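Local coordinates for envelope protein (PDB 7DDA) that is a white spot syndrome virus envelope protein whose C-terminal domain binds sulfate and probably attaches the virion to heparin-like polysaccharides, at residues 45-50 with 158-163; 100-105 with 163-168. All coordinates share one frame; numbering follows the deposited sequence.

Contact 1: residues 45-50 with 158-163; sequences DIDEVY and GAKLII
Asp47 and Lys160 meet through their charged ends across the intervening strand 30-40, their own CA atoms 9.0 Å apart. The two side chains cross at about a right angle. Lys160 NZ gives Asp47 OD2 a hydrogen bond of 2.7 Å that is also a salt bridge. The ammonium reaches the syn lone pair of OD2, on the side of the other carboxylate oxygen, yet it does not straddle the group: Asp47 OD1 stays 4.2 Å from Lys160 NZ, so one oxygen does the gripping. A bend at chi2 (-57°) turns the lysine chain toward the aspartate, and beyond it the last two torsions run extended to the amine. On the other strand, the Asp47 side chain leaves the backbone toward Lys160.

Lys160 NZ is shared with Asp40, its stronger partner, and the ammonium thus bridges two carboxylates; Lys38 is a long, weak second partner of Asp47. With only 72 Å² buried, this is a surface contact resting on charge. Both Asp47 and Glu48 bond through their backbones to Lys38, forming a classic beta bulge in the edge strand 46-52. Strand 30-40 runs antiparallel between 46-52 and 160-170, and strand 110-120 flanks 160-170 on its other side, so the salt bridge spans an intervening strand of one four-stranded sheet.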
# COMPACT_ATOMS: atom_id res chain seq x y z
N ASP A 45 -14.87 -7.80 13.33
CA ASP A 45 -14.09 -7.60 14.54
C ASP A 45 -12.63 -7.30 14.24
O ASP A 45 -12.04 -7.85 13.31
CB ASP A 45 -14.17 -8.82 15.44
CG ASP A 45 -15.56 -9.08 15.95
OD1 ASP A 45 -16.44 -8.20 15.76
OD2 ASP A 45 -15.78 -10.17 16.51
N ILE A 46 -12.03 -6.46 15.07
CA ILE A 46 -10.63 -6.09 14.90
C ILE A 46 -9.76 -7.17 15.53
O ILE A 46 -9.90 -7.49 16.70
CB ILE A 46 -10.36 -4.71 15.53
CG1 ILE A 46 -11.02 -3.63 14.67
CG2 ILE A 46 -8.87 -4.46 15.67
CD1 ILE A 46 -10.82 -2.23 15.17
N ASP A 47 -8.86 -7.74 14.73
CA ASP A 47 -7.95 -8.77 15.21
C ASP A 47 -6.63 -8.20 15.72
O ASP A 47 -5.99 -8.84 16.56
CB ASP A 47 -7.63 -9.78 14.12
CG ASP A 47 -8.82 -10.61 13.72
OD1 ASP A 47 -9.76 -10.74 14.53
OD2 ASP A 47 -8.81 -11.16 12.59
N GLU A 48 -6.21 -7.04 15.23
CA GLU A 48 -4.88 -6.53 15.56
C GLU A 48 -4.79 -5.06 15.13
O GLU A 48 -5.30 -4.68 14.07
CB GLU A 48 -3.78 -7.35 14.87
CG GLU A 48 -2.39 -6.79 15.11
CD GLU A 48 -1.30 -7.57 14.42
OE1 GLU A 48 -1.14 -7.44 13.20
OE2 GLU A 48 -0.59 -8.30 15.11
N VAL A 49 -4.12 -4.27 15.97
CA VAL A 49 -3.79 -2.87 15.69
C VAL A 49 -2.27 -2.76 15.74
O VAL A 49 -1.68 -2.81 16.82
CB VAL A 49 -4.46 -1.92 16.69
CG1 VAL A 49 -4.11 -0.47 16.37
CG2 VAL A 49 -5.96 -2.12 16.67
N TYR A 50 -1.65 -2.59 14.58
CA TYR A 50 -0.20 -2.68 14.42
C TYR A 50 0.34 -1.29 14.12
O TYR A 50 0.03 -0.73 13.06
CB TYR A 50 0.11 -3.68 13.31
CG TYR A 50 1.56 -3.98 13.03
CD1 TYR A 50 2.25 -4.94 13.77
CD2 TYR A 50 2.23 -3.36 11.98
CE1 TYR A 50 3.56 -5.24 13.49
CE2 TYR A 50 3.54 -3.66 11.70
CZ TYR A 50 4.21 -4.60 12.45
OH TYR A 50 5.52 -4.91 12.17
N GLY A 158 -12.54 -16.97 6.77
CA GLY A 158 -11.18 -16.68 7.15
C GLY A 158 -10.57 -15.44 6.53
O GLY A 158 -9.49 -15.04 6.96
N ALA A 159 -11.24 -14.82 5.56
CA ALA A 159 -10.66 -13.68 4.87
C ALA A 159 -10.68 -12.45 5.77
O ALA A 159 -11.59 -12.25 6.58
CB ALA A 159 -11.43 -13.41 3.58
N LYS A 160 -9.66 -11.60 5.61
CA LYS A 160 -9.47 -10.44 6.47
C LYS A 160 -9.48 -9.14 5.67
O LYS A 160 -9.12 -9.11 4.48
CB LYS A 160 -8.15 -10.52 7.26
CG LYS A 160 -7.99 -11.78 8.13
CD LYS A 160 -9.13 -11.92 9.13
CE LYS A 160 -8.93 -13.09 10.07
NZ LYS A 160 -10.00 -13.12 11.09
N LEU A 161 -9.88 -8.07 6.34
CA LEU A 161 -9.76 -6.71 5.82
C LEU A 161 -8.56 -6.06 6.51
O LEU A 161 -8.50 -6.01 7.74
CB LEU A 161 -11.04 -5.92 6.07
CG LEU A 161 -11.12 -4.46 5.62
CD1 LEU A 161 -10.94 -4.32 4.11
CD2 LEU A 161 -12.45 -3.86 6.05
N ILE A 162 -7.59 -5.61 5.72
CA ILE A 162 -6.43 -4.90 6.24
C ILE A 162 -6.59 -3.43 5.86
O ILE A 162 -6.66 -3.09 4.67
CB ILE A 162 -5.11 -5.48 5.70
CG1 ILE A 162 -5.11 -7.01 5.79
CG2 ILE A 162 -3.95 -4.93 6.46
CD1 ILE A 162 -5.19 -7.56 7.22
N ILE A 163 -6.68 -2.57 6.87
CA ILE A 163 -6.86 -1.14 6.68
C ILE A 163 -5.60 -0.42 7.12
O ILE A 163 -5.07 -0.68 8.22
CB ILE A 163 -8.07 -0.60 7.45
CG1 ILE A 163 -9.30 -1.48 7.26
CG2 ILE A 163 -8.37 0.82 7.03
CD1 ILE A 163 -10.39 -1.16 8.30

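Contact 2: residues 100-105 with 163-168; sequences YGLRNK and IYFFLN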
# COMPACT_ATOMS: atom_id res chain seq x y z
N TYR A 100 -15.68 1.58 10.43
CA TYR A 100 -14.74 1.76 11.53
C TYR A 100 -14.62 3.23 11.89
O TYR A 100 -14.87 4.11 11.06
CB TYR A 100 -13.37 1.17 11.16
CG TYR A 100 -13.51 -0.31 10.97
CD1 TYR A 100 -13.41 -1.18 12.05
CD2 TYR A 100 -13.84 -0.83 9.73
CE1 TYR A 100 -13.58 -2.55 11.88
CE2 TYR A 100 -14.03 -2.19 9.55
CZ TYR A 100 -13.90 -3.04 10.63
OH TYR A 100 -14.09 -4.39 10.43
N GLY A 101 -14.25 3.48 13.14
CA GLY A 101 -13.94 4.82 13.60
C GLY A 101 -12.52 4.89 14.13
O GLY A 101 -12.04 3.95 14.77
N LEU A 102 -11.85 6.00 13.86
CA LEU A 102 -10.56 6.32 14.47
C LEU A 102 -10.72 7.61 15.26
O LEU A 102 -11.08 8.66 14.70
CB LEU A 102 -9.46 6.47 13.40
CG LEU A 102 -8.04 6.85 13.86
CD1 LEU A 102 -6.96 6.23 12.97
CD2 LEU A 102 -7.85 8.36 13.94
N ARG A 103 -10.43 7.55 16.56
CA ARG A 103 -10.49 8.74 17.41
C ARG A 103 -9.09 9.26 17.71
O ARG A 103 -8.21 8.51 18.16
CB ARG A 103 -11.22 8.45 18.72
CG ARG A 103 -11.74 9.73 19.36
CD ARG A 103 -12.47 9.45 20.68
NE ARG A 103 -13.62 8.56 20.50
CZ ARG A 103 -14.79 8.93 19.98
NH1 ARG A 103 -14.99 10.18 19.57
NH2 ARG A 103 -15.77 8.04 19.85
N ASN A 104 -8.90 10.56 17.47
CA ASN A 104 -7.69 11.26 17.87
C ASN A 104 -7.67 11.37 19.40
O ASN A 104 -8.56 11.96 20.01
CB ASN A 104 -7.66 12.64 17.21
CG ASN A 104 -6.44 13.48 17.62
OD1 ASN A 104 -5.56 13.04 18.37
ND2 ASN A 104 -6.40 14.71 17.11
N LYS A 105 -6.66 10.76 20.02
CA LYS A 105 -6.49 10.82 21.47
C LYS A 105 -5.25 11.60 21.88
O LYS A 105 -4.80 11.48 23.02
CB LYS A 105 -6.42 9.41 22.04
CG LYS A 105 -7.65 8.59 21.74
CD LYS A 105 -8.79 9.08 22.58
CE LYS A 105 -9.04 8.13 23.71
NZ LYS A 105 -10.08 8.64 24.63
N ILE A 163 -6.68 -2.57 6.87
CA ILE A 163 -6.86 -1.14 6.68
C ILE A 163 -5.60 -0.42 7.12
O ILE A 163 -5.07 -0.68 8.22
CB ILE A 163 -8.07 -0.60 7.45
CG1 ILE A 163 -9.30 -1.48 7.26
CG2 ILE A 163 -8.37 0.82 7.03
CD1 ILE A 163 -10.39 -1.16 8.30
N TYR A 164 -5.11 0.48 6.28
CA TYR A 164 -3.92 1.26 6.57
C TYR A 164 -4.35 2.70 6.82
O TYR A 164 -5.00 3.32 5.96
CB TYR A 164 -2.90 1.17 5.43
CG TYR A 164 -2.45 -0.24 5.08
CD1 TYR A 164 -3.31 -1.14 4.45
CD2 TYR A 164 -1.16 -0.68 5.38
CE1 TYR A 164 -2.90 -2.43 4.13
CE2 TYR A 164 -0.75 -1.98 5.06
CZ TYR A 164 -1.62 -2.85 4.44
OH TYR A 164 -1.23 -4.14 4.11
N PHE A 165 -4.03 3.22 7.99
CA PHE A 165 -4.34 4.60 8.36
C PHE A 165 -3.06 5.41 8.28
O PHE A 165 -2.09 5.11 9.00
CB PHE A 165 -4.93 4.68 9.77
CG PHE A 165 -6.21 3.92 9.93
CD1 PHE A 165 -6.20 2.56 10.18
CD2 PHE A 165 -7.42 4.57 9.86
CE1 PHE A 165 -7.39 1.86 10.33
CE2 PHE A 165 -8.59 3.88 10.02
CZ PHE A 165 -8.58 2.53 10.26
N PHE A 166 -3.06 6.43 7.43
CA PHE A 166 -1.91 7.32 7.25
C PHE A 166 -2.21 8.63 7.97
O PHE A 166 -2.95 9.47 7.45
CB PHE A 166 -1.60 7.53 5.78
CG PHE A 166 -1.43 6.23 5.02
CD1 PHE A 166 -0.33 5.42 5.25
CD2 PHE A 166 -2.39 5.80 4.11
CE1 PHE A 166 -0.16 4.24 4.57
CE2 PHE A 166 -2.23 4.62 3.43
CZ PHE A 166 -1.11 3.83 3.65
N LEU A 167 -1.61 8.80 9.14
CA LEU A 167 -1.96 9.86 10.08
C LEU A 167 -0.94 11.00 10.03
O LEU A 167 0.27 10.76 10.09
CB LEU A 167 -2.08 9.27 11.48
CG LEU A 167 -3.35 8.44 11.61
CD1 LEU A 167 -3.20 7.43 12.73
CD2 LEU A 167 -4.54 9.34 11.91
N ASN A 168 -1.44 12.22 9.92
CA ASN A 168 -0.61 13.42 9.90
C ASN A 168 -1.16 14.40 10.92
O ASN A 168 -2.22 15.00 10.69
CB ASN A 168 -0.55 14.03 8.51
CG ASN A 168 0.42 15.20 8.43
OD1 ASN A 168 0.32 16.04 7.54
ND2 ASN A 168 1.34 15.27 9.39
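The ring of Tyr100 receives the CD1 methyl of Ile163 obliquely, in an off-centre CH-pi contact: the methyl carbon sits 4.2 Å from the ring centroid, 29° off the ring normal. It lies nearest the CD2 side, with Ile163 CD1 3.7 Å from Tyr100 CD2. The Tyr100 side chain also touches Ala39 and Lys84, and its hydroxyl is hydrogen-bonded to the backbone oxygen of Gly44. The second ring, Phe165, is also approached obliquely, by Leu102 CD1, which comes 3.6 Å from Phe165 CD2. Leu102 and Phe165 overlap side by side, running in opposite senses, the methyl passing along the CG-CD2 side of the ring, while Val37, Cys113 and Tyr148 supply further contacts to the phenylalanine.

Leu102 also meets Leu167 tip to tip, with Leu102 CD1 4.0 Å from Leu167 CD1 and the two CD2 methyls equally close. Its CG stands anti to the backbone N (chi1 178°), which sends the branched end toward the other strand, where CD1 touches both Phe165 and Leu167 and CD2 touches Leu167. Leu102 is also packed on Ile82, and Leu167 on Phe80 and Cys113.

All five touching residues are buried, and no hydrogen bond crosses between the segments. Tyr100 and Leu102 from one strand point toward Ile163, Phe165 and Leu167 from the other; the strand axes approach to 10.8 Å, with their directions 26° apart. That spacing, with apolar side chains meeting from both strands, is characteristic of the interior of a beta-sandwich: strand 95-104 belongs to one four-stranded antiparallel sheet and strand 160-170 to the other, and these residues form part of the hydrophobic core between them.

In the fold
Strand 160-170 serves both contacts, whose centres lie 14 Å apart; Ile163 lies in both segments but makes contact only in contact 2. Contact 1 stays within one sheet and sits at the surface, where its link is ionic; contact 2 joins the two sheets through buried apolar groups. The two meet at Tyr100: Ile46 CG1 packs 3.9 Å from Tyr100 CE1, and Leu161 CD2 also approaches the ring. Along strand 160-170, Lys160 reaches charged neighbours at the surface while Leu161 and Ile163 turn to the core. Strands 46-52 and 160-170 also face other subunits: Tyr50 OH bonds Phe166 O of the second subunit, and Phe166 O bonds Tyr50 OH of the third.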